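Local coordinates for uncharacterized protein (Deinococcus radiodurans, PDB 2A1V) that is of unknown function but belongs to the YjbR family and folds as a single antiparallel sheet packed against helices, at residues V38-Y47 and S111-F120; P56-P65 and L85-D96. One frame throughout, in Å; residues are numbered along the deposited sequence. Where two conformers were deposited one is given.

Contact 1: V38-Y47 and S111-F120; sequences VGYLSKSRMY and SYLLVTKKGF
Tyr-47 and Tyr-112 form one tight end of this packing between the antiparallel sheet and the last turns of helix 101-119. The edge of the Tyr-112 ring is directed at the face of Tyr-47 in a T-shaped stack, with planes at 89° and centroids 5.3 Å apart. CB of Tyr-112 lies over that same Tyr-47 ring, a CH-pi contact 4.1 Å from its centroid. With CG of Tyr-47 set between its backbone N and carbonyl carbon (chi1 71°), the ring lies against the start of the segment 111-120. Val-38 adds its two branches separately: CG2 reaches CE2 of Tyr-112 at 3.5 Å, while CG1 meets CG1 of Val-115 at 3.8 Å, the two side chains running in opposing directions. The other methyl of Val-115, CG2, packs on CB of Tyr-47. Both hydroxyls are tethered elsewhere, Tyr-47 OH to Ser-23 and Tyr-112 OH to the carbonyl of Pro-21. Ser-111 OG is modelled so close to Tyr-47 O (2.4 Å) that the detail of this bond is doubtful.

Phe-120 makes a second close-packed part, buried against Val-38 and Gly-39. Its edge meets two carbonyls, CZ standing 3.3 Å from Val-38 O and CE2 3.8 Å from Lys-43 O.

The solvent side belongs to Arg-45, whose end leads away, and to Lys-43. Lys-43 NZ donates to Gly-119 O at 3.1 Å, in the carbonyl plane, and makes an off-centre cation-pi contact with the Phe-120 ring, 34° off its normal. An apolar interior thus runs from Tyr-47 through Val-38 and Val-115 to Phe-120, with the Lys-43 ammonium at its outer rim, its charge probably shared between the Gly-119 carbonyl and the salt-bridged carboxylate of Glu-124.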
loop_
_atom_site.group_PDB
_atom_site.type_symbol
_atom_site.label_atom_id
_atom_site.label_comp_id
_atom_site.label_asym_id
_atom_site.label_seq_id
_atom_site.Cartn_x
_atom_site.Cartn_y
_atom_site.Cartn_z
ATOM N N VAL A 38 2.400 -4.013 8.832
ATOM C CA VAL A 38 2.243 -5.448 8.922
ATOM C C VAL A 38 3.315 -6.032 9.847
ATOM O O VAL A 38 4.492 -5.620 9.830
ATOM C CB VAL A 38 2.297 -6.113 7.502
ATOM C CG1 VAL A 38 3.579 -5.761 6.767
ATOM C CG2 VAL A 38 2.175 -7.605 7.566
ATOM N N GLY A 39 2.888 -6.988 10.658
ATOM C CA GLY A 39 3.806 -7.805 11.436
ATOM C C GLY A 39 3.388 -8.066 12.852
ATOM O O GLY A 39 2.220 -8.081 13.148
ATOM N N TYR A 40 4.356 -8.332 13.723
ATOM C CA TYR A 40 4.051 -8.568 15.146
ATOM C C TYR A 40 3.713 -7.216 15.770
ATOM O O TYR A 40 4.069 -6.132 15.271
ATOM C CB TYR A 40 5.241 -9.219 15.913
ATOM C CG TYR A 40 5.885 -10.473 15.276
ATOM C CD1 TYR A 40 6.823 -10.352 14.207
ATOM C CD2 TYR A 40 5.588 -11.764 15.756
ATOM C CE1 TYR A 40 7.466 -11.483 13.642
ATOM C CE2 TYR A 40 6.195 -12.905 15.197
ATOM C CZ TYR A 40 7.137 -12.781 14.127
ATOM O OH TYR A 40 7.739 -13.911 13.549
ATOM N N LEU A 41 3.026 -7.278 16.879
ATOM C CA LEU A 41 2.799 -6.090 17.660
ATOM C C LEU A 41 4.121 -5.485 18.106
ATOM O O LEU A 41 4.222 -4.276 18.174
ATOM C CB LEU A 41 1.802 -6.369 18.817
ATOM C CG LEU A 41 0.313 -6.329 18.429
ATOM C CD1 LEU A 41 -0.561 -6.410 19.724
ATOM C CD2 LEU A 41 -0.065 -5.043 17.635
ATOM N N SER A 42 5.169 -6.292 18.304
ATOM C CA SER A 42 6.482 -5.749 18.669
ATOM C C SER A 42 7.443 -5.462 17.509
ATOM O O SER A 42 8.582 -5.010 17.722
ATOM C CB SER A 42 7.176 -6.685 19.668
ATOM O OG SER A 42 7.612 -7.877 19.006
ATOM N N LYS A 43 7.029 -5.771 16.289
ATOM C CA LYS A 43 7.850 -5.531 15.094
ATOM C C LYS A 43 6.957 -5.476 13.857
ATOM O O LYS A 43 6.673 -6.477 13.261
ATOM C CB LYS A 43 8.916 -6.619 14.929
ATOM C CG LYS A 43 9.954 -6.325 13.795
ATOM C CD LYS A 43 10.435 -7.662 13.162
ATOM C CE LYS A 43 10.940 -7.511 11.701
ATOM N NZ LYS A 43 11.724 -8.681 11.283
ATOM N N SER A 44 6.522 -4.284 13.487
ATOM C CA SER A 44 5.658 -4.112 12.342
ATOM C C SER A 44 6.233 -3.086 11.379
ATOM O O SER A 44 6.832 -2.109 11.801
ATOM C CB SER A 44 4.224 -3.761 12.777
ATOM O OG SER A 44 4.184 -2.548 13.462
ATOM N N ARG A 45 5.980 -3.290 10.099
ATOM C CA ARG A 45 6.612 -2.538 9.024
ATOM C C ARG A 45 5.563 -1.879 8.118
ATOM O O ARG A 45 4.671 -2.547 7.619
ATOM C CB ARG A 45 7.484 -3.485 8.172
ATOM C CG ARG A 45 8.627 -4.238 8.916
ATOM C CD ARG A 45 9.831 -3.351 9.229
ATOM N NE ARG A 45 9.742 -2.734 10.555
ATOM C CZ ARG A 45 10.491 -3.026 11.624
ATOM N NH1 ARG A 45 11.458 -3.936 11.605
ATOM N NH2 ARG A 45 10.258 -2.375 12.741
ATOM N N MET A 46 5.697 -0.576 7.891
ATOM C CA MET A 46 4.762 0.180 7.061
ATOM C C MET A 46 4.728 -0.266 5.596
ATOM O O MET A 46 5.763 -0.516 4.985
ATOM C CB MET A 46 5.001 1.700 7.168
ATOM C CG MET A 46 6.343 2.151 6.743
ATOM S SD MET A 46 6.843 3.846 7.281
ATOM C CE MET A 46 5.539 4.784 6.607
ATOM N N TYR A 47 3.513 -0.359 5.044
ATOM C CA TYR A 47 3.351 -0.706 3.652
ATOM C C TYR A 47 2.415 0.228 2.882
ATOM O O TYR A 47 2.329 0.102 1.666
ATOM C CB TYR A 47 2.899 -2.182 3.511
ATOM C CG TYR A 47 1.488 -2.475 3.952
ATOM C CD1 TYR A 47 0.410 -2.299 3.082
ATOM C CD2 TYR A 47 1.214 -2.918 5.265
ATOM C CE1 TYR A 47 -0.891 -2.556 3.502
ATOM C CE2 TYR A 47 -0.079 -3.164 5.681
ATOM C CZ TYR A 47 -1.128 -3.003 4.794
ATOM O OH TYR A 47 -2.422 -3.260 5.199
ATOM N N SER A 111 2.313 -3.870 -2.364
ATOM C CA SER A 111 3.170 -3.151 -1.415
ATOM C C SER A 111 3.272 -3.975 -0.101
ATOM O O SER A 111 4.351 -4.237 0.388
ATOM C CB SER A 111 2.605 -1.741 -1.147
ATOM O OG SER A 111 3.391 -1.041 -0.194
ATOM N N TYR A 112 2.116 -4.412 0.400
ATOM C CA TYR A 112 2.004 -5.389 1.505
ATOM C C TYR A 112 2.886 -6.618 1.290
ATOM O O TYR A 112 3.657 -6.976 2.173
ATOM C CB TYR A 112 0.527 -5.820 1.710
ATOM C CG TYR A 112 0.300 -6.957 2.688
ATOM C CD1 TYR A 112 0.399 -8.260 2.272
ATOM C CD2 TYR A 112 0.050 -6.711 4.044
ATOM C CE1 TYR A 112 0.265 -9.303 3.160
ATOM C CE2 TYR A 112 -0.128 -7.732 4.945
ATOM C CZ TYR A 112 -0.022 -9.040 4.497
ATOM O OH TYR A 112 -0.196 -10.088 5.354
ATOM N N LEU A 113 2.752 -7.280 0.141
ATOM C CA LEU A 113 3.570 -8.493 -0.149
ATOM C C LEU A 113 5.066 -8.229 -0.156
ATOM O O LEU A 113 5.871 -9.007 0.405
ATOM C CB LEU A 113 3.169 -9.136 -1.459
ATOM C CG LEU A 113 1.874 -9.933 -1.337
ATOM C CD1 LEU A 113 1.290 -10.236 -2.780
ATOM C CD2 LEU A 113 2.101 -11.225 -0.538
ATOM N N LEU A 114 5.430 -7.120 -0.779
ATOM C CA LEU A 114 6.832 -6.750 -0.883
ATOM C C LEU A 114 7.376 -6.558 0.509
ATOM O O LEU A 114 8.463 -7.011 0.847
ATOM C CB LEU A 114 6.935 -5.473 -1.718
ATOM C CG LEU A 114 8.184 -4.687 -2.009
ATOM C CD1 LEU A 114 7.917 -3.821 -3.303
ATOM C CD2 LEU A 114 8.551 -3.813 -0.833
ATOM N N VAL A 115 6.632 -5.848 1.336
ATOM C CA VAL A 115 7.068 -5.633 2.700
ATOM C C VAL A 115 7.233 -6.936 3.501
ATOM O O VAL A 115 8.211 -7.099 4.199
ATOM C CB VAL A 115 6.216 -4.580 3.449
ATOM C CG1 VAL A 115 6.602 -4.528 4.900
ATOM C CG2 VAL A 115 6.368 -3.201 2.803
ATOM N N THR A 116 6.277 -7.845 3.391
ATOM C CA THR A 116 6.432 -9.165 3.999
ATOM C C THR A 116 7.657 -9.923 3.519
ATOM O O THR A 116 8.267 -10.650 4.281
ATOM C CB THR A 116 5.191 -10.053 3.857
ATOM O OG1 THR A 116 4.984 -10.415 2.496
ATOM C CG2 THR A 116 3.930 -9.362 4.296
ATOM N N LYS A 117 7.989 -9.759 2.247
ATOM C CA LYS A 117 9.167 -10.374 1.671
ATOM C C LYS A 117 10.450 -9.701 2.122
ATOM O O LYS A 117 11.387 -10.367 2.493
ATOM C CB LYS A 117 9.103 -10.430 0.145
ATOM C CG LYS A 117 8.068 -11.370 -0.449
ATOM C CD LYS A 117 7.910 -12.640 0.356
ATOM C CE LYS A 117 7.244 -13.755 -0.447
ATOM N NZ LYS A 117 6.308 -13.310 -1.493
ATOM N N LYS A 118 10.483 -8.375 2.092
ATOM C CA LYS A 118 11.737 -7.664 2.381
ATOM C C LYS A 118 12.013 -7.480 3.869
ATOM O O LYS A 118 13.185 -7.476 4.265
ATOM C CB LYS A 118 11.803 -6.316 1.655
ATOM C CG LYS A 118 13.126 -5.540 1.884
ATOM C CD LYS A 118 14.284 -6.178 1.067
ATOM C CE LYS A 118 15.661 -5.946 1.725
ATOM N NZ LYS A 118 15.927 -6.859 2.937
ATOM N N GLY A 119 10.972 -7.378 4.691
ATOM C CA GLY A 119 11.121 -6.947 6.067
ATOM C C GLY A 119 11.103 -8.048 7.105
ATOM O O GLY A 119 11.328 -7.784 8.292
ATOM N N PHE A 120 10.826 -9.272 6.648
ATOM C CA PHE A 120 10.622 -10.474 7.487
ATOM C C PHE A 120 11.350 -11.646 6.806
ATOM O O PHE A 120 11.474 -11.685 5.584
ATOM C CB PHE A 120 9.121 -10.784 7.609
ATOM C CG PHE A 120 8.373 -9.711 8.319
ATOM C CD1 PHE A 120 7.914 -8.608 7.646
ATOM C CD2 PHE A 120 8.216 -9.759 9.686
ATOM C CE1 PHE A 120 7.302 -7.597 8.300
ATOM C CE2 PHE A 120 7.597 -8.729 10.347
ATOM C CZ PHE A 120 7.136 -7.652 9.642
#

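Contact 2: P56-P65 and L85-D96; sequences PLRLSLKVDP and LNKKHWVTVTLD
An antiparallel pairing of strands 58-62 and 90-94 within the six-stranded sheet defines this contact. Leu-59 with Val-93 and Leu-61 with Val-91 are its hydrogen-bonded pairs; the Leu-59 N to Val-93 O bond, 2.7 Å long, is almost straight at 178°. The pairing continues through Leu-95 N to Leu-57 O at one end and Val-63 N to His-89 O at the other, and one water joins Leu-57 N to Leu-95 O.

On one face, the hydroxyls Ser-60 OG and Thr-92 OG1 are modelled 2.5 Å apart, a hydrogen bond of doubtful length in which either could be the donor; Thr-92 OG1 also bonds to Tyr-83 N. Beside them the Trp-90 indole is held on both faces: Lys-62 CG sits 3.5 Å from the centroid of its six-membered ring, 11° off the normal, and Leu-85 CD1 covers the opposite face. Lys-62 CG points away from its own carbonyl carbon (chi1 -54°), which lays the aliphatic chain across the ring. Replacing Trp-90 with an alanine would probably leave the Lys-62 chain and Leu-85 without the flat surface between them, opening a gap beside Ser-60.

The other face is aliphatic, with Leu-59 CB 3.9 Å from Leu-95 CD2. There Val-93 meets helix 101-119 and Leu-59 meets helix 10-17, while strands 43-51 and 79-81 flank the pair within the sheet.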
loop_
_atom_site.group_PDB
_atom_site.type_symbol
_atom_site.label_atom_id
_atom_site.label_comp_id
_atom_site.label_asym_id
_atom_site.label_seq_id
_atom_site.Cartn_x
_atom_site.Cartn_y
_atom_site.Cartn_z
ATOM N N PRO A 56 -8.491 15.211 -3.155
ATOM C CA PRO A 56 -8.418 13.752 -3.135
ATOM C C PRO A 56 -7.261 13.232 -2.253
ATOM O O PRO A 56 -6.218 13.932 -1.991
ATOM C CB PRO A 56 -8.214 13.374 -4.628
ATOM C CG PRO A 56 -7.453 14.493 -5.177
ATOM C CD PRO A 56 -8.027 15.746 -4.445
ATOM N N LEU A 57 -7.470 12.019 -1.774
ATOM C CA LEU A 57 -6.451 11.359 -1.022
ATOM C C LEU A 57 -5.196 11.159 -1.883
ATOM O O LEU A 57 -5.238 11.086 -3.127
ATOM C CB LEU A 57 -6.977 10.014 -0.501
ATOM C CG LEU A 57 -8.093 9.981 0.545
ATOM C CD1 LEU A 57 -8.508 8.484 0.819
ATOM C CD2 LEU A 57 -7.693 10.616 1.887
ATOM N N ARG A 58 -4.066 11.086 -1.189
ATOM C CA ARG A 58 -2.826 10.628 -1.786
ATOM C C ARG A 58 -2.319 9.404 -1.051
ATOM O O ARG A 58 -2.140 9.408 0.170
ATOM C CB ARG A 58 -1.759 11.739 -1.803
ATOM C CG ARG A 58 -2.372 13.055 -2.203
ATOM C CD ARG A 58 -1.515 13.847 -3.137
ATOM N NE ARG A 58 -2.387 14.764 -3.882
ATOM C CZ ARG A 58 -1.997 15.448 -4.944
ATOM N NH1 ARG A 58 -0.736 15.349 -5.385
ATOM N NH2 ARG A 58 -2.866 16.272 -5.537
ATOM N N LEU A 59 -2.107 8.355 -1.843
ATOM C CA LEU A 59 -1.766 7.082 -1.345
ATOM C C LEU A 59 -0.294 6.771 -1.660
ATOM O O LEU A 59 0.110 6.665 -2.829
ATOM C CB LEU A 59 -2.707 6.036 -1.958
ATOM C CG LEU A 59 -2.421 4.612 -1.480
ATOM C CD1 LEU A 59 -2.595 4.522 0.012
ATOM C CD2 LEU A 59 -3.274 3.561 -2.226
ATOM N N SER A 60 0.478 6.615 -0.594
ATOM C CA SER A 60 1.872 6.212 -0.694
ATOM C C SER A 60 2.009 4.706 -0.447
ATOM O O SER A 60 1.476 4.186 0.507
ATOM C CB SER A 60 2.749 7.009 0.286
ATOM O OG SER A 60 2.867 8.388 -0.100
ATOM N N LEU A 61 2.790 4.068 -1.298
ATOM C CA LEU A 61 2.962 2.637 -1.262
ATOM C C LEU A 61 4.323 2.233 -1.844
ATOM O O LEU A 61 4.982 3.023 -2.504
ATOM C CB LEU A 61 1.791 1.933 -1.994
ATOM C CG LEU A 61 1.452 2.278 -3.452
ATOM C CD1 LEU A 61 2.375 1.604 -4.429
ATOM C CD2 LEU A 61 0.005 1.896 -3.778
ATOM N N LYS A 62 4.732 0.995 -1.555
ATOM C CA LYS A 62 6.037 0.471 -1.965
ATOM C C LYS A 62 5.896 -0.302 -3.234
ATOM O O LYS A 62 4.904 -1.044 -3.421
ATOM C CB LYS A 62 6.666 -0.464 -0.910
ATOM C CG LYS A 62 6.787 0.136 0.472
ATOM C CD LYS A 62 7.984 -0.405 1.293
ATOM C CE LYS A 62 9.352 -0.021 0.782
ATOM N NZ LYS A 62 10.401 -0.394 1.787
ATOM N N VAL A 63 6.906 -0.157 -4.082
ATOM C CA VAL A 63 6.919 -0.751 -5.432
ATOM C C VAL A 63 8.325 -1.166 -5.777
ATOM O O VAL A 63 9.262 -0.562 -5.310
ATOM C CB VAL A 63 6.476 0.243 -6.560
ATOM C CG1 VAL A 63 5.013 0.579 -6.490
ATOM C CG2 VAL A 63 7.322 1.512 -6.535
ATOM N N ASP A 64 8.478 -2.208 -6.586
ATOM C CA ASP A 64 9.788 -2.559 -7.127
ATOM C C ASP A 64 10.304 -1.331 -7.941
ATOM O O ASP A 64 9.538 -0.742 -8.638
ATOM C CB ASP A 64 9.617 -3.784 -8.012
ATOM C CG ASP A 64 10.765 -3.977 -8.955
ATOM O OD1 ASP A 64 11.839 -4.419 -8.514
ATOM O OD2 ASP A 64 10.577 -3.703 -10.150
ATOM N N PRO A 65 11.576 -0.910 -7.772
ATOM C CA PRO A 65 12.078 0.285 -8.464
ATOM C C PRO A 65 11.784 0.342 -9.964
ATOM O O PRO A 65 11.373 1.372 -10.459
ATOM C CB PRO A 65 13.569 0.218 -8.196
ATOM C CG PRO A 65 13.653 -0.428 -6.818
ATOM C CD PRO A 65 12.591 -1.478 -6.855
ATOM N N LEU A 85 9.321 10.185 1.623
ATOM C CA LEU A 85 9.659 8.778 1.771
ATOM C C LEU A 85 10.846 8.460 0.914
ATOM O O LEU A 85 11.227 9.261 0.100
ATOM C CB LEU A 85 8.469 7.867 1.378
ATOM C CG LEU A 85 7.209 8.019 2.207
ATOM C CD1 LEU A 85 5.959 7.605 1.414
ATOM C CD2 LEU A 85 7.348 7.317 3.568
ATOM N N ASN A 86 11.380 7.258 1.073
ATOM C CA ASN A 86 12.493 6.748 0.259
ATOM C C ASN A 86 12.039 6.569 -1.173
ATOM O O ASN A 86 11.320 5.616 -1.486
ATOM C CB ASN A 86 12.945 5.398 0.833
ATOM C CG ASN A 86 14.279 4.946 0.301
ATOM O OD1 ASN A 86 14.650 5.306 -0.804
ATOM N ND2 ASN A 86 15.010 4.126 1.096
ATOM N N LYS A 87 12.488 7.468 -2.051
ATOM C CA LYS A 87 11.939 7.529 -3.394
ATOM C C LYS A 87 12.555 6.442 -4.302
ATOM O O LYS A 87 12.136 6.261 -5.422
ATOM C CB LYS A 87 12.061 8.949 -3.974
ATOM C CG LYS A 87 11.155 9.970 -3.248
ATOM C CD LYS A 87 11.577 11.422 -3.450
ATOM C CE LYS A 87 11.340 12.282 -2.205
ATOM N NZ LYS A 87 9.952 12.819 -2.049
ATOM N N LYS A 88 13.529 5.695 -3.788
ATOM C CA LYS A 88 13.973 4.485 -4.449
ATOM C C LYS A 88 12.858 3.400 -4.388
ATOM O O LYS A 88 12.803 2.527 -5.243
ATOM C CB LYS A 88 15.251 3.933 -3.774
ATOM C CG LYS A 88 16.543 4.702 -4.066
ATOM C CD LYS A 88 17.854 4.050 -3.494
ATOM C CE LYS A 88 17.801 3.799 -1.945
ATOM N NZ LYS A 88 17.589 5.049 -1.173
ATOM N N HIS A 89 12.008 3.434 -3.346
ATOM C CA HIS A 89 11.062 2.328 -3.092
ATOM C C HIS A 89 9.598 2.690 -2.981
ATOM O O HIS A 89 8.732 1.827 -3.134
ATOM C CB HIS A 89 11.508 1.566 -1.855
ATOM C CG HIS A 89 12.899 1.011 -1.969
ATOM N ND1 HIS A 89 13.178 -0.109 -2.703
ATOM C CD2 HIS A 89 14.086 1.445 -1.484
ATOM C CE1 HIS A 89 14.470 -0.372 -2.637
ATOM N NE2 HIS A 89 15.046 0.556 -1.900
ATOM N N TRP A 90 9.323 3.957 -2.754
ATOM C CA TRP A 90 7.921 4.477 -2.565
ATOM C C TRP A 90 7.443 5.436 -3.658
ATOM O O TRP A 90 8.167 6.318 -4.105
ATOM C CB TRP A 90 7.832 5.260 -1.281
ATOM C CG TRP A 90 7.988 4.485 -0.046
ATOM C CD1 TRP A 90 9.131 4.155 0.531
ATOM C CD2 TRP A 90 6.945 3.952 0.779
ATOM N NE1 TRP A 90 8.909 3.486 1.702
ATOM C CE2 TRP A 90 7.570 3.339 1.884
ATOM C CE3 TRP A 90 5.542 3.929 0.694
ATOM C CZ2 TRP A 90 6.855 2.666 2.878
ATOM C CZ3 TRP A 90 4.821 3.275 1.714
ATOM C CH2 TRP A 90 5.481 2.648 2.772
ATOM N N VAL A 91 6.205 5.269 -4.063
ATOM C CA VAL A 91 5.526 6.248 -4.920
ATOM C C VAL A 91 4.284 6.742 -4.181
ATOM O O VAL A 91 3.819 6.083 -3.251
ATOM C CB VAL A 91 5.093 5.651 -6.283
ATOM C CG1 VAL A 91 6.354 5.312 -7.186
ATOM C CG2 VAL A 91 4.121 4.417 -6.103
ATOM N N THR A 92 3.752 7.875 -4.620
ATOM C CA THR A 92 2.527 8.466 -4.050
ATOM C C THR A 92 1.543 8.636 -5.231
ATOM O O THR A 92 1.881 9.212 -6.262
ATOM C CB THR A 92 2.868 9.839 -3.266
ATOM O OG1 THR A 92 3.663 9.540 -2.119
ATOM C CG2 THR A 92 1.614 10.593 -2.818
ATOM N N VAL A 93 0.378 8.027 -5.094
ATOM C CA VAL A 93 -0.683 8.007 -6.095
ATOM C C VAL A 93 -1.861 8.849 -5.638
ATOM O O VAL A 93 -2.396 8.646 -4.506
ATOM C CB VAL A 93 -1.232 6.583 -6.327
ATOM C CG1 VAL A 93 -2.145 6.574 -7.503
ATOM C CG2 VAL A 93 -0.108 5.640 -6.559
ATOM N N THR A 94 -2.273 9.778 -6.512
ATOM C CA THR A 94 -3.466 10.574 -6.241
ATOM C C THR A 94 -4.715 9.738 -6.487
ATOM O O THR A 94 -4.904 9.201 -7.583
ATOM C CB THR A 94 -3.460 11.853 -7.120
ATOM O OG1 THR A 94 -2.165 12.455 -7.048
ATOM C CG2 THR A 94 -4.514 12.872 -6.654
ATOM N N LEU A 95 -5.560 9.588 -5.478
ATOM C CA LEU A 95 -6.789 8.799 -5.625
ATOM C C LEU A 95 -7.986 9.648 -6.114
ATOM O O LEU A 95 -8.984 9.905 -5.396
ATOM C CB LEU A 95 -7.120 8.107 -4.309
ATOM C CG LEU A 95 -6.035 7.223 -3.691
ATOM C CD1 LEU A 95 -6.657 6.585 -2.457
ATOM C CD2 LEU A 95 -5.494 6.175 -4.651
ATOM N N ASP A 96 -7.875 10.072 -7.359
ATOM C CA ASP A 96 -8.889 10.921 -8.001
ATOM C C ASP A 96 -9.558 10.234 -9.160
ATOM O O ASP A 96 -10.259 10.890 -9.914
ATOM C CB ASP A 96 -8.267 12.232 -8.474
ATOM C CG ASP A 96 -7.127 12.047 -9.421
ATOM O OD1 ASP A 96 -6.783 10.889 -9.782
ATOM O OD2 ASP A 96 -6.546 13.081 -9.810
HETATM O O HOH W 1 -9.633 10.427 -2.850
HETATM O O HOH W 2 10.801 -1.592 -3.586
#

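The two contacts meet where helix 101-119 packs on the sheet, though their centres are about 16 Å apart. Ser-111 OG of contact 1 lies 2.8 Å from Lys-62 N of contact 2, a probable hydrogen bond, and Val-115 CG2 packs 3.6 Å from Lys-62 CD; Leu-114 CD1 also reaches the backbone at Val-63 C, 3.7 Å away. Strands 43-51 and 58-62 are neighbours in the sheet and successive in the chain, and strand 90-94 leads on to the helix. Along the chain, residues 56-65 and 85-96 both fall between 38-47 and 111-120, so contact 2 is nested inside the loop that contact 1 closes. Neither contact has an identified ligand or active site, so the evidence supports a structural relation alone.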